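Local coordinates for YueI protein (Bacillus subtilis, PDB 2OHW), which is of unknown function and belongs to the DUF1694 family, folding as a single small alpha/beta unit around a mixed four-stranded sheet, at residues 36-41 / 112-117; 43-48 / 124-129; 57-62 / 83-88; 66-71 / 93-98; 26-31 / 101-106. One frame throughout, in Å; residues are numbered along the deposited sequence.

Interaction 1: residues 36-41 / 112-117; sequences RVVLAL and IAVNRE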
# COMPACT_ATOMS: atom_id res chain seq x y z
N ARG A 36 9.83 -5.31 -1.48
CA ARG A 36 9.09 -5.36 -2.75
C ARG A 36 8.07 -4.22 -2.92
O ARG A 36 7.47 -4.05 -3.98
CB ARG A 36 8.42 -6.73 -2.89
CG ARG A 36 9.45 -7.92 -2.82
CD ARG A 36 9.07 -9.04 -3.76
NE ARG A 36 9.80 -10.32 -3.60
CZ ARG A 36 11.06 -10.52 -3.20
NH1 ARG A 36 11.87 -9.53 -2.87
NH2 ARG A 36 11.52 -11.77 -3.12
N VAL A 37 7.91 -3.40 -1.88
CA VAL A 37 6.88 -2.38 -1.92
C VAL A 37 7.33 -1.18 -2.76
O VAL A 37 8.42 -0.64 -2.55
CB VAL A 37 6.47 -1.92 -0.51
CG1 VAL A 37 5.43 -0.81 -0.59
CG2 VAL A 37 5.92 -3.11 0.30
N VAL A 38 6.47 -0.79 -3.70
CA VAL A 38 6.67 0.38 -4.54
C VAL A 38 5.92 1.60 -3.98
O VAL A 38 6.44 2.71 -4.00
CB VAL A 38 6.19 0.09 -5.99
CG1 VAL A 38 6.23 1.33 -6.85
CG2 VAL A 38 7.06 -1.01 -6.62
N LEU A 39 4.71 1.38 -3.46
CA LEU A 39 3.91 2.48 -2.90
C LEU A 39 2.85 1.87 -2.01
O LEU A 39 2.33 0.78 -2.29
CB LEU A 39 3.26 3.30 -4.01
CG LEU A 39 2.68 4.69 -3.66
CD1 LEU A 39 3.81 5.73 -3.56
CD2 LEU A 39 1.73 5.08 -4.76
N ALA A 40 2.52 2.56 -0.93
CA ALA A 40 1.45 2.13 -0.04
C ALA A 40 0.59 3.34 0.31
O ALA A 40 1.12 4.44 0.50
CB ALA A 40 2.03 1.50 1.20
N LEU A 41 -0.73 3.13 0.37
CA LEU A 41 -1.68 4.17 0.78
C LEU A 41 -2.41 3.68 2.02
O LEU A 41 -2.74 2.48 2.11
CB LEU A 41 -2.72 4.38 -0.30
CG LEU A 41 -2.30 5.05 -1.61
CD1 LEU A 41 -3.52 5.12 -2.53
CD2 LEU A 41 -1.70 6.40 -1.42
N ILE A 112 9.86 -8.69 -7.51
CA ILE A 112 11.24 -8.80 -7.03
C ILE A 112 11.59 -7.64 -6.09
O ILE A 112 10.83 -6.68 -5.96
CB ILE A 112 12.24 -8.80 -8.21
CG1 ILE A 112 12.17 -7.47 -8.97
CG2 ILE A 112 11.97 -10.00 -9.13
CD1 ILE A 112 13.20 -7.32 -10.10
N ALA A 113 12.75 -7.74 -5.44
CA ALA A 113 13.22 -6.70 -4.54
C ALA A 113 13.57 -5.44 -5.32
O ALA A 113 14.39 -5.48 -6.24
CB ALA A 113 14.44 -7.20 -3.76
N VAL A 114 12.92 -4.33 -4.96
CA VAL A 114 13.19 -3.02 -5.56
C VAL A 114 13.84 -2.06 -4.56
O VAL A 114 14.44 -1.05 -4.95
CB VAL A 114 11.91 -2.39 -6.18
CG1 VAL A 114 11.47 -3.20 -7.39
CG2 VAL A 114 10.78 -2.30 -5.16
N ASN A 115 13.73 -2.38 -3.27
CA ASN A 115 14.36 -1.61 -2.19
C ASN A 115 14.15 -0.11 -2.32
O ASN A 115 15.12 0.68 -2.37
CB ASN A 115 15.86 -1.94 -2.09
CG ASN A 115 16.12 -3.40 -1.81
OD1 ASN A 115 16.70 -4.10 -2.64
ND2 ASN A 115 15.71 -3.87 -0.64
N ARG A 116 12.89 0.30 -2.39
CA ARG A 116 12.61 1.72 -2.51
C ARG A 116 12.49 2.38 -1.14
O ARG A 116 11.79 1.89 -0.27
CB ARG A 116 11.39 1.98 -3.38
CG ARG A 116 11.87 2.19 -4.81
CD ARG A 116 11.05 3.17 -5.55
NE ARG A 116 10.73 2.58 -6.83
CZ ARG A 116 9.63 2.83 -7.52
NH1 ARG A 116 8.74 3.71 -7.06
NH2 ARG A 116 9.44 2.21 -8.67
N GLU A 117 13.22 3.48 -0.95
CA GLU A 117 13.24 4.15 0.34
C GLU A 117 11.90 4.83 0.60
O GLU A 117 11.32 4.66 1.66
CB GLU A 117 14.37 5.18 0.42
CG GLU A 117 15.78 4.57 0.38
O HOH W 1 10.79 -1.39 -1.56
O HOH W 2 8.06 4.98 -4.68
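The classic beta bulge in edge strand 37-42, where V38 and L39 both face I108, is where V38 and R116 meet and where the loop 112-117 lies against the strand. V38 sets CG1 over one face of the R116 guanidinium, 3.5 Å from NH1; with chi1 at 173° this methyl stands anti to the backbone N. The other methyl of V38, CG2, is 4.2 Å from V114 CG2, two short branched side chains crossing at about a right angle. No direct hydrogen bond joins the segments, and two waters do the work instead. One accepts from R116 N at 2.8 Å and donates to V37 O at 2.7 Å. The other lies in the guanidinium plane at its edge, taking a bond from R116 NH1 and giving one to V38 O. The same NH1 makes a salt bridge to E58 of helix 53-60. At the far end the long stem of R36 can lie along the loop backbone, CG 3.6 Å from I112 O, with I112 CA over one face of its guanidinium. Arginine suits position 116, where valine, water and the E58 carboxylate together probably hold the guanidinium in one rotation.

Interaction 2: residues 43-48 / 124-129; sequences KGQVLR and DIYNRS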
# COMPACT_ATOMS: atom_id res chain seq x y z
N LYS A 43 -5.72 3.31 4.52
CA LYS A 43 -7.17 3.22 4.27
C LYS A 43 -7.78 4.61 4.14
O LYS A 43 -8.60 4.85 3.26
CB LYS A 43 -7.86 2.38 5.35
CG LYS A 43 -7.56 0.90 5.25
CD LYS A 43 -8.10 0.11 6.46
CE LYS A 43 -9.59 0.34 6.63
NZ LYS A 43 -10.33 -0.22 5.47
N GLY A 44 -7.35 5.54 5.00
CA GLY A 44 -7.88 6.90 4.93
C GLY A 44 -7.61 7.58 3.60
O GLY A 44 -8.47 8.26 3.07
N GLN A 45 -6.40 7.38 3.06
CA GLN A 45 -6.09 7.91 1.73
C GLN A 45 -6.93 7.23 0.65
O GLN A 45 -7.41 7.89 -0.28
CB GLN A 45 -4.59 7.76 1.45
CG GLN A 45 -3.75 8.66 2.35
CD GLN A 45 -2.26 8.46 2.11
OE1 GLN A 45 -1.76 7.34 2.14
NE2 GLN A 45 -1.53 9.56 1.88
N VAL A 46 -7.10 5.92 0.73
CA VAL A 46 -7.92 5.26 -0.31
C VAL A 46 -9.36 5.80 -0.29
O VAL A 46 -10.02 5.88 -1.33
CB VAL A 46 -7.88 3.72 -0.16
CG1 VAL A 46 -8.86 3.04 -1.12
CG2 VAL A 46 -6.47 3.23 -0.43
N LEU A 47 -9.83 6.17 0.90
CA LEU A 47 -11.20 6.68 1.05
C LEU A 47 -11.39 8.10 0.54
O LEU A 47 -12.52 8.59 0.46
CB LEU A 47 -11.64 6.57 2.52
CG LEU A 47 -11.86 5.15 3.06
CD1 LEU A 47 -11.91 5.12 4.59
CD2 LEU A 47 -13.08 4.46 2.45
N ARG A 48 -10.30 8.78 0.16
CA ARG A 48 -10.39 10.12 -0.41
C ARG A 48 -11.15 10.05 -1.74
O ARG A 48 -10.90 9.16 -2.56
CB ARG A 48 -9.00 10.74 -0.61
CG ARG A 48 -9.02 12.22 -0.95
CD ARG A 48 -7.63 12.74 -1.29
NE ARG A 48 -7.24 12.51 -2.68
CZ ARG A 48 -6.23 13.11 -3.29
NH1 ARG A 48 -5.49 14.00 -2.65
NH2 ARG A 48 -5.96 12.84 -4.56
N ASP A 124 -1.87 15.61 4.58
CA ASP A 124 -2.62 15.67 5.84
C ASP A 124 -3.45 14.42 6.14
O ASP A 124 -3.62 14.04 7.30
CB ASP A 124 -3.51 16.93 5.88
CG ASP A 124 -4.57 16.94 4.79
OD1 ASP A 124 -4.46 16.19 3.79
OD2 ASP A 124 -5.54 17.74 4.93
N ILE A 125 -3.98 13.78 5.10
CA ILE A 125 -4.73 12.54 5.29
C ILE A 125 -3.82 11.41 5.82
O ILE A 125 -4.22 10.67 6.72
CB ILE A 125 -5.45 12.09 4.00
CG1 ILE A 125 -6.38 13.21 3.52
CG2 ILE A 125 -6.26 10.82 4.27
CD1 ILE A 125 -7.13 12.89 2.24
N TYR A 126 -2.60 11.31 5.30
CA TYR A 126 -1.66 10.32 5.83
C TYR A 126 -1.45 10.52 7.32
O TYR A 126 -1.57 9.57 8.11
CB TYR A 126 -0.30 10.39 5.13
CG TYR A 126 0.60 9.25 5.55
CD1 TYR A 126 0.55 8.03 4.90
CD2 TYR A 126 1.49 9.39 6.62
CE1 TYR A 126 1.36 6.96 5.27
CE2 TYR A 126 2.31 8.34 7.01
CZ TYR A 126 2.23 7.13 6.33
OH TYR A 126 3.01 6.06 6.69
N ASN A 127 -1.15 11.76 7.68
CA ASN A 127 -0.80 12.08 9.06
C ASN A 127 -1.96 11.80 10.01
O ASN A 127 -1.75 11.38 11.13
CB ASN A 127 -0.38 13.55 9.17
CG ASN A 127 0.91 13.84 8.44
OD1 ASN A 127 1.74 12.95 8.23
ND2 ASN A 127 1.08 15.09 8.03
N ARG A 128 -3.18 11.99 9.53
CA ARG A 128 -4.35 11.84 10.39
C ARG A 128 -4.85 10.40 10.43
O ARG A 128 -5.48 9.98 11.41
CB ARG A 128 -5.47 12.79 9.96
CG ARG A 128 -5.10 14.27 10.04
CD ARG A 128 -6.32 15.17 10.05
NE ARG A 128 -6.05 16.46 9.41
CZ ARG A 128 -6.63 16.87 8.28
NH1 ARG A 128 -7.54 16.11 7.67
NH2 ARG A 128 -6.32 18.05 7.76
N SER A 129 -4.56 9.63 9.39
CA SER A 129 -5.12 8.28 9.26
C SER A 129 -4.19 7.12 9.60
O SER A 129 -4.65 6.03 9.91
CB SER A 129 -5.65 8.09 7.84
OG SER A 129 -4.58 8.09 6.90
O HOH W 3 -6.25 4.56 7.66
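I125 O is gripped twice by S129, from OG at 2.6 Å and from the backbone N at 2.9 Å, the two donors coming from opposite faces of the carbonyl plane. The S129 hydroxyl can fold back so because chi1 (68°) puts OG between the backbone N and the carbonyl carbon; it also bonds T42 OG1, which is itself tied to Q45 N. The backbone of S129 directs CB at the other helix, 3.9 Å from G44 CA. Glycine fits there because a beta carbon would run into S129 CB. This is a close helix-helix contact between the short helices 43-46 and 124-129. A water bridges the two, accepting from G44 N at 3.0 Å and donating to S129 O, first-turn N-H and last-turn C=O groups that a helix leaves without a partner of its own. I125 fills the middle: CG2 presses on the backbone at G44 C, 3.6 Å away, while CD1 meets R48 CD at the same distance, the two side chains at about a right angle. R48 NE donates to K50 O, and its guanidinium makes a cation-pi contact with Y52. The Q45 amide lies at the edge of the Y126 ring, NE2 3.6 Å from Y126 CB, its plane turned 62° from the ring. Q45 NE2 bonds I121 O and D123 OD1, so a polar residue is satisfied in this buried place, and Y126 OH reaches L11 O.

Interaction 3: residues 57-62 / 83-88; sequences HELKNS and QMASRY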
# COMPACT_ATOMS: atom_id res chain seq x y z
N HIS A 57 0.79 7.10 -11.29
CA HIS A 57 2.14 7.18 -11.81
C HIS A 57 2.91 5.88 -11.64
O HIS A 57 3.61 5.43 -12.55
CB HIS A 57 2.91 8.33 -11.15
CG HIS A 57 4.30 8.48 -11.68
ND1 HIS A 57 5.38 7.86 -11.09
CD2 HIS A 57 4.77 9.11 -12.78
CE1 HIS A 57 6.48 8.15 -11.78
NE2 HIS A 57 6.13 8.89 -12.82
N GLU A 58 2.81 5.30 -10.44
CA GLU A 58 3.50 4.05 -10.14
C GLU A 58 2.94 2.87 -10.94
O GLU A 58 3.69 1.99 -11.36
CB GLU A 58 3.47 3.75 -8.63
CG GLU A 58 4.32 4.71 -7.77
CD GLU A 58 5.75 4.94 -8.29
OE1 GLU A 58 6.43 3.97 -8.71
OE2 GLU A 58 6.20 6.10 -8.26
N LEU A 59 1.63 2.84 -11.14
CA LEU A 59 1.05 1.78 -11.97
C LEU A 59 1.47 1.90 -13.44
O LEU A 59 1.74 0.89 -14.12
CB LEU A 59 -0.47 1.77 -11.84
CG LEU A 59 -0.98 1.42 -10.45
CD1 LEU A 59 -2.42 1.80 -10.34
CD2 LEU A 59 -0.80 -0.07 -10.15
N LYS A 60 1.54 3.13 -13.92
CA LYS A 60 1.91 3.44 -15.30
C LYS A 60 3.37 3.10 -15.58
O LYS A 60 3.72 2.74 -16.70
CB LYS A 60 1.66 4.94 -15.53
CG LYS A 60 1.99 5.47 -16.91
CD LYS A 60 1.65 6.94 -17.00
CE LYS A 60 1.90 7.46 -18.42
NZ LYS A 60 3.34 7.38 -18.81
N ASN A 61 4.22 3.24 -14.57
CA ASN A 61 5.66 3.15 -14.76
C ASN A 61 6.23 1.84 -14.23
O ASN A 61 7.45 1.63 -14.18
CB ASN A 61 6.32 4.40 -14.19
CG ASN A 61 6.18 5.57 -15.13
OD1 ASN A 61 6.91 5.63 -16.11
ND2 ASN A 61 5.23 6.46 -14.88
N SER A 62 5.30 0.95 -13.92
CA SER A 62 5.59 -0.34 -13.32
C SER A 62 6.08 -1.35 -14.34
O SER A 62 5.84 -1.24 -15.54
CB SER A 62 4.32 -0.88 -12.68
OG SER A 62 3.38 -1.28 -13.66
N GLN A 83 -9.42 0.43 -11.96
CA GLN A 83 -9.49 1.01 -13.31
C GLN A 83 -8.10 1.44 -13.76
O GLN A 83 -7.71 1.19 -14.91
CB GLN A 83 -10.43 2.22 -13.36
CG GLN A 83 -11.88 1.93 -12.91
CD GLN A 83 -12.68 1.17 -13.95
OE1 GLN A 83 -12.66 1.51 -15.13
NE2 GLN A 83 -13.41 0.15 -13.51
N MET A 84 -7.36 2.09 -12.86
CA MET A 84 -6.00 2.56 -13.15
C MET A 84 -5.10 1.36 -13.44
O MET A 84 -4.33 1.37 -14.41
CB MET A 84 -5.41 3.34 -11.97
CG MET A 84 -6.08 4.64 -11.60
SD MET A 84 -5.25 5.41 -10.13
CE MET A 84 -4.31 4.07 -9.47
N ALA A 85 -5.19 0.32 -12.60
CA ALA A 85 -4.37 -0.88 -12.77
C ALA A 85 -4.64 -1.52 -14.13
O ALA A 85 -3.71 -1.80 -14.90
CB ALA A 85 -4.59 -1.89 -11.62
N SER A 86 -5.90 -1.75 -14.46
CA SER A 86 -6.23 -2.41 -15.71
C SER A 86 -5.77 -1.61 -16.93
O SER A 86 -5.34 -2.20 -17.93
CB SER A 86 -7.72 -2.75 -15.76
OG SER A 86 -8.00 -3.70 -14.73
N ARG A 87 -5.85 -0.28 -16.81
CA ARG A 87 -5.41 0.63 -17.87
C ARG A 87 -3.96 0.35 -18.29
O ARG A 87 -3.61 0.48 -19.46
CB ARG A 87 -5.53 2.08 -17.38
CG ARG A 87 -5.13 3.18 -18.36
CD ARG A 87 -5.48 4.56 -17.78
NE ARG A 87 -6.89 4.61 -17.36
CZ ARG A 87 -7.36 5.24 -16.29
NH1 ARG A 87 -6.55 5.92 -15.48
NH2 ARG A 87 -8.66 5.20 -16.02
N TYR A 88 -3.13 -0.06 -17.33
CA TYR A 88 -1.71 -0.28 -17.57
C TYR A 88 -1.29 -1.75 -17.50
O TYR A 88 -0.10 -2.08 -17.43
CB TYR A 88 -0.88 0.60 -16.60
CG TYR A 88 -1.25 2.06 -16.69
CD1 TYR A 88 -0.98 2.79 -17.86
CD2 TYR A 88 -1.91 2.71 -15.65
CE1 TYR A 88 -1.33 4.11 -17.97
CE2 TYR A 88 -2.28 4.04 -15.76
CZ TYR A 88 -1.98 4.72 -16.93
OH TYR A 88 -2.33 6.05 -17.04
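L59 forms the tight, buried side of this contact and K60 the outer one, where Y88 meets a lysine stem near the surface. L59 points at the opposite helix, and its CD1 reaches M84 CB at 3.7 Å and A85 N at 3.9 Å; a branched apolar side chain suits this slot beside the small A85. Y88 CB closes the end of the slot, 3.6 Å from L59 O, a carbonyl that also accepts from S62 OG at 2.8 Å where the chain leaves its helix. On the outer side K60 crosses the face of the Y88 ring at a slant in a CH-pi contact, CB 3.9 Å from the ring centroid and 8° off its normal. The stem then runs on past CE1. R87 CG covers the other face of the ring, and Y88 OH bonds E56 OE2. Losing the ring to a leucine here is likely to strip the K60 stem of the face it lies on and leave E56 OE2 without the Y88 hydroxyl. The contact joins helices 53-60 and 75-87 against the sheet: L59 reaches I108 of strand 104-110, A85 touches L67 of strand 65-70, and V90 packs against both L59 and A85.

Interaction 4: residues 66-71 / 93-98; sequences TLLING and KIVSDL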
# COMPACT_ATOMS: atom_id res chain seq x y z
N THR A 66 1.90 -5.91 -8.78
CA THR A 66 0.51 -6.24 -8.50
C THR A 66 -0.07 -5.15 -7.61
O THR A 66 0.61 -4.63 -6.73
CB THR A 66 0.40 -7.60 -7.80
OG1 THR A 66 1.05 -8.61 -8.60
CG2 THR A 66 -1.06 -8.01 -7.57
N LEU A 67 -1.33 -4.84 -7.84
CA LEU A 67 -2.09 -3.98 -6.95
C LEU A 67 -2.78 -4.83 -5.86
O LEU A 67 -3.70 -5.60 -6.16
CB LEU A 67 -3.10 -3.17 -7.76
CG LEU A 67 -4.10 -2.35 -6.94
CD1 LEU A 67 -3.37 -1.27 -6.18
CD2 LEU A 67 -5.19 -1.76 -7.83
N LEU A 68 -2.31 -4.71 -4.62
CA LEU A 68 -2.89 -5.41 -3.48
C LEU A 68 -3.87 -4.46 -2.78
O LEU A 68 -3.53 -3.29 -2.52
CB LEU A 68 -1.79 -5.81 -2.49
CG LEU A 68 -0.65 -6.69 -3.03
CD1 LEU A 68 0.36 -6.99 -1.94
CD2 LEU A 68 -1.21 -8.00 -3.61
N ILE A 69 -5.08 -4.97 -2.49
CA ILE A 69 -6.16 -4.16 -1.93
C ILE A 69 -6.63 -4.82 -0.65
O ILE A 69 -6.88 -6.03 -0.62
CB ILE A 69 -7.33 -4.09 -2.91
CG1 ILE A 69 -6.91 -3.38 -4.19
CG2 ILE A 69 -8.54 -3.39 -2.28
CD1 ILE A 69 -7.81 -3.73 -5.38
N ASN A 70 -6.76 -4.03 0.41
CA ASN A 70 -7.26 -4.50 1.68
C ASN A 70 -8.75 -4.82 1.59
O ASN A 70 -9.56 -3.93 1.39
CB ASN A 70 -7.04 -3.40 2.72
CG ASN A 70 -7.30 -3.85 4.12
OD1 ASN A 70 -8.16 -4.71 4.36
ND2 ASN A 70 -6.59 -3.26 5.08
N GLY A 71 -9.11 -6.10 1.77
CA GLY A 71 -10.49 -6.57 1.69
C GLY A 71 -11.43 -6.00 2.75
O GLY A 71 -12.65 -6.20 2.65
N LYS A 93 -5.23 -7.95 -6.67
CA LYS A 93 -5.64 -9.00 -5.74
C LYS A 93 -6.32 -8.35 -4.56
O LYS A 93 -5.78 -7.40 -3.99
CB LYS A 93 -4.42 -9.82 -5.26
CG LYS A 93 -3.68 -10.57 -6.37
CD LYS A 93 -2.67 -11.60 -5.81
CE LYS A 93 -1.94 -12.32 -6.95
NZ LYS A 93 -0.77 -13.13 -6.48
N ILE A 94 -7.49 -8.84 -4.19
CA ILE A 94 -8.13 -8.40 -2.95
C ILE A 94 -7.68 -9.34 -1.83
O ILE A 94 -7.94 -10.56 -1.87
CB ILE A 94 -9.67 -8.33 -3.09
CG1 ILE A 94 -10.06 -7.26 -4.13
CG2 ILE A 94 -10.30 -8.00 -1.75
CD1 ILE A 94 -11.40 -7.49 -4.81
N VAL A 95 -6.95 -8.79 -0.88
CA VAL A 95 -6.35 -9.56 0.20
C VAL A 95 -7.37 -9.71 1.34
O VAL A 95 -7.77 -8.72 1.95
CB VAL A 95 -5.01 -8.92 0.66
CG1 VAL A 95 -4.37 -9.73 1.80
CG2 VAL A 95 -4.07 -8.81 -0.51
N SER A 96 -7.79 -10.96 1.57
CA SER A 96 -8.94 -11.29 2.44
C SER A 96 -8.58 -12.05 3.71
O SER A 96 -9.34 -12.03 4.68
CB SER A 96 -10.01 -12.06 1.67
OG SER A 96 -9.49 -13.28 1.13
N ASP A 97 -7.43 -12.72 3.71
CA ASP A 97 -6.97 -13.43 4.90
C ASP A 97 -6.08 -12.52 5.74
O ASP A 97 -4.86 -12.53 5.58
CB ASP A 97 -6.21 -14.71 4.53
CG ASP A 97 -5.81 -15.53 5.75
OD1 ASP A 97 -6.54 -15.48 6.76
OD2 ASP A 97 -4.76 -16.22 5.71
N LEU A 98 -6.69 -11.73 6.62
CA LEU A 98 -5.94 -10.88 7.54
C LEU A 98 -6.00 -11.38 8.98
O LEU A 98 -7.08 -11.55 9.54
CB LEU A 98 -6.43 -9.43 7.48
CG LEU A 98 -6.51 -8.75 6.09
CD1 LEU A 98 -6.94 -7.30 6.23
CD2 LEU A 98 -5.19 -8.84 5.35
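Backbone hydrogen bonds join L67, I69 and G71 to K93 and V95 in a parallel ladder. I69 uses both its groups, its N donating to K93 O at 2.9 Å and its O accepting from V95 N at 2.8 Å; K93 N to L67 O extends the ladder at one end and G71 N to V95 O at the other, where regular strand gives out. Weaker CA-H...O contacts, L68 CA to K93 O and I94 CA to I69 O, fill in between. The apolar contacts fall on two faces. I69 and I94 share the one that meets Y78 of helix 75-87, the helix of this beta-alpha-beta crossover, and I94 CG2 reaches G71 CA at 3.7 Å; a beta carbon on G71 would strike V95 O. On the other face L68 lies beside K93, CD2 4.0 Å from CB and pointing the same way, and the lysine's extended stem meets T66 CG2 with its CG at 3.9 Å. Polar side-chain bonds belong to N70. The asparagine side chain leaves trans to its own nitrogen (chi1 -170°), which brings OD1 near L98 CD1, at 3.4 Å, while OD1 accepts from E72 N and ND2 donates to L104 O. A buried asparagine is thus satisfied on both sides of its amide, which probably fixes which way round the amide sits and ties the strand's end to its neighbour.

Interaction 5: residues 26-31 / 101-106; sequences RHLFLG and HTPLGI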
# COMPACT_ATOMS: atom_id res chain seq x y z
N ARG A 26 4.98 -8.67 6.24
CA ARG A 26 3.85 -9.23 5.50
C ARG A 26 2.53 -8.86 6.15
O ARG A 26 1.55 -8.59 5.45
CB ARG A 26 3.98 -10.75 5.39
CG ARG A 26 5.17 -11.20 4.55
CD ARG A 26 5.05 -12.67 4.18
NE ARG A 26 6.30 -13.20 3.67
CZ ARG A 26 6.69 -13.12 2.40
NH1 ARG A 26 5.92 -12.53 1.49
NH2 ARG A 26 7.86 -13.64 2.04
N HIS A 27 2.50 -8.83 7.48
CA HIS A 27 1.29 -8.46 8.19
C HIS A 27 0.91 -6.99 8.01
O HIS A 27 -0.27 -6.65 8.11
CB HIS A 27 1.38 -8.83 9.66
CG HIS A 27 1.47 -10.31 9.91
ND1 HIS A 27 2.35 -10.86 10.82
CD2 HIS A 27 0.80 -11.35 9.36
CE1 HIS A 27 2.21 -12.18 10.82
NE2 HIS A 27 1.28 -12.50 9.94
N LEU A 28 1.89 -6.12 7.76
CA LEU A 28 1.62 -4.71 7.47
C LEU A 28 1.26 -4.48 5.99
O LEU A 28 0.28 -3.79 5.67
CB LEU A 28 2.80 -3.81 7.86
CG LEU A 28 2.69 -2.32 7.52
CD1 LEU A 28 1.50 -1.63 8.16
CD2 LEU A 28 3.98 -1.59 7.91
N PHE A 29 2.07 -5.05 5.10
CA PHE A 29 2.00 -4.75 3.67
C PHE A 29 1.14 -5.71 2.83
O PHE A 29 1.45 -5.98 1.66
CB PHE A 29 3.41 -4.63 3.09
CG PHE A 29 4.19 -3.46 3.66
CD1 PHE A 29 3.86 -2.15 3.30
CD2 PHE A 29 5.25 -3.67 4.53
CE1 PHE A 29 4.58 -1.07 3.83
CE2 PHE A 29 5.98 -2.60 5.05
CZ PHE A 29 5.64 -1.30 4.71
N LEU A 30 0.06 -6.20 3.44
CA LEU A 30 -0.93 -7.03 2.73
C LEU A 30 -0.28 -8.26 2.09
O LEU A 30 -0.68 -8.69 1.00
CB LEU A 30 -1.69 -6.20 1.68
CG LEU A 30 -2.52 -5.03 2.22
CD1 LEU A 30 -3.09 -4.19 1.08
CD2 LEU A 30 -3.63 -5.54 3.13
N GLY A 31 0.70 -8.81 2.79
CA GLY A 31 1.36 -10.05 2.39
C GLY A 31 2.72 -9.86 1.74
O GLY A 31 3.46 -10.83 1.58
N HIS A 101 -4.95 -6.41 11.87
CA HIS A 101 -5.55 -5.22 11.31
C HIS A 101 -4.38 -4.40 10.82
O HIS A 101 -3.44 -4.16 11.57
CB HIS A 101 -6.35 -4.45 12.37
CG HIS A 101 -7.51 -3.69 11.83
ND1 HIS A 101 -7.47 -3.01 10.64
CD2 HIS A 101 -8.75 -3.48 12.34
CE1 HIS A 101 -8.64 -2.43 10.42
NE2 HIS A 101 -9.44 -2.70 11.44
N THR A 102 -4.38 -4.06 9.54
CA THR A 102 -3.35 -3.17 9.01
C THR A 102 -4.01 -1.87 8.62
O THR A 102 -5.12 -1.87 8.11
CB THR A 102 -2.61 -3.78 7.78
OG1 THR A 102 -1.73 -2.79 7.24
CG2 THR A 102 -3.59 -4.19 6.66
N PRO A 103 -3.32 -0.74 8.82
CA PRO A 103 -3.89 0.55 8.41
C PRO A 103 -3.74 0.80 6.92
O PRO A 103 -4.23 1.80 6.43
CB PRO A 103 -3.03 1.55 9.18
CG PRO A 103 -1.70 0.89 9.27
CD PRO A 103 -1.99 -0.57 9.46
N LEU A 104 -3.04 -0.08 6.20
CA LEU A 104 -2.81 0.12 4.76
C LEU A 104 -4.01 -0.35 3.95
O LEU A 104 -4.54 -1.44 4.20
CB LEU A 104 -1.51 -0.56 4.30
CG LEU A 104 -0.28 0.01 5.04
CD1 LEU A 104 0.98 -0.57 4.48
CD2 LEU A 104 -0.24 1.55 5.00
N GLY A 105 -4.41 0.46 2.98
CA GLY A 105 -5.55 0.18 2.10
C GLY A 105 -5.13 -0.43 0.78
O GLY A 105 -5.79 -1.32 0.27
N ILE A 106 -4.03 0.06 0.23
CA ILE A 106 -3.54 -0.39 -1.06
C ILE A 106 -2.03 -0.49 -0.95
O ILE A 106 -1.39 0.36 -0.30
CB ILE A 106 -3.95 0.59 -2.19
CG1 ILE A 106 -5.36 0.24 -2.68
CG2 ILE A 106 -2.90 0.69 -3.29
CD1 ILE A 106 -5.96 1.24 -3.60
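T102 and L28 meet where an ST turn leads into strand 104-110, just ahead of the classic beta bulge at G105 and I106. Followed outward, T102 first brings CB to H27 O, 3.7 Å away. OG1, swung opposite the residue's own nitrogen (chi1 174°), then points at the end of helix 22-28 and donates to L28 O at 2.7 Å, in the carbonyl plane and on a lone pair. The same oxygen accepts from L104 N at 3.2 Å, N-H...O 169°, closing the turn. The remaining branch, CG2, rests against L30 CD2 at 3.8 Å. Threonine thus supplies a hydroxyl for two backbone groups and a methyl for the apolar side. A valine in its place would keep a methyl there but is likely to leave L28 O and L104 N without their mate. Around the hydroxyl the packing is apolar. L28 CD1 touches P103 CD and meets L104 CD1, both at 3.9 Å. L104 CD1 also comes to F29 CD1 at 3.5 Å, while L28 CD2 covers a face of that ring. L104 thereby fills the corner between the helix end and the strand, and L30 CD1 comes 4.0 Å from G105 O.

Three of the contacts reach one sheet, ordered 37-42, 104-110, 65-70, 92-95: interaction 1 at edge strand 37-42, interaction 5 on inner strand 104-110 next to it, and interaction 4 pairing 65-70 with edge strand 92-95. Interactions 4 and 5 have centres about 9 Å apart, joined through N70 to L104 and G105; L41 bonds G105 and I106 to link 1 with 5. Interaction 3 crosses 4 along the chain and reaches interaction 1 through E58 and R116. Interaction 2 lies about 21 Å from interaction 3, centre to centre, and is tied to 5 by K43 N and P103 O. Interactions 1, 2 and 5 interleave, so residues 26-48 and 101-129 are brought together, closing the fold across the sheet.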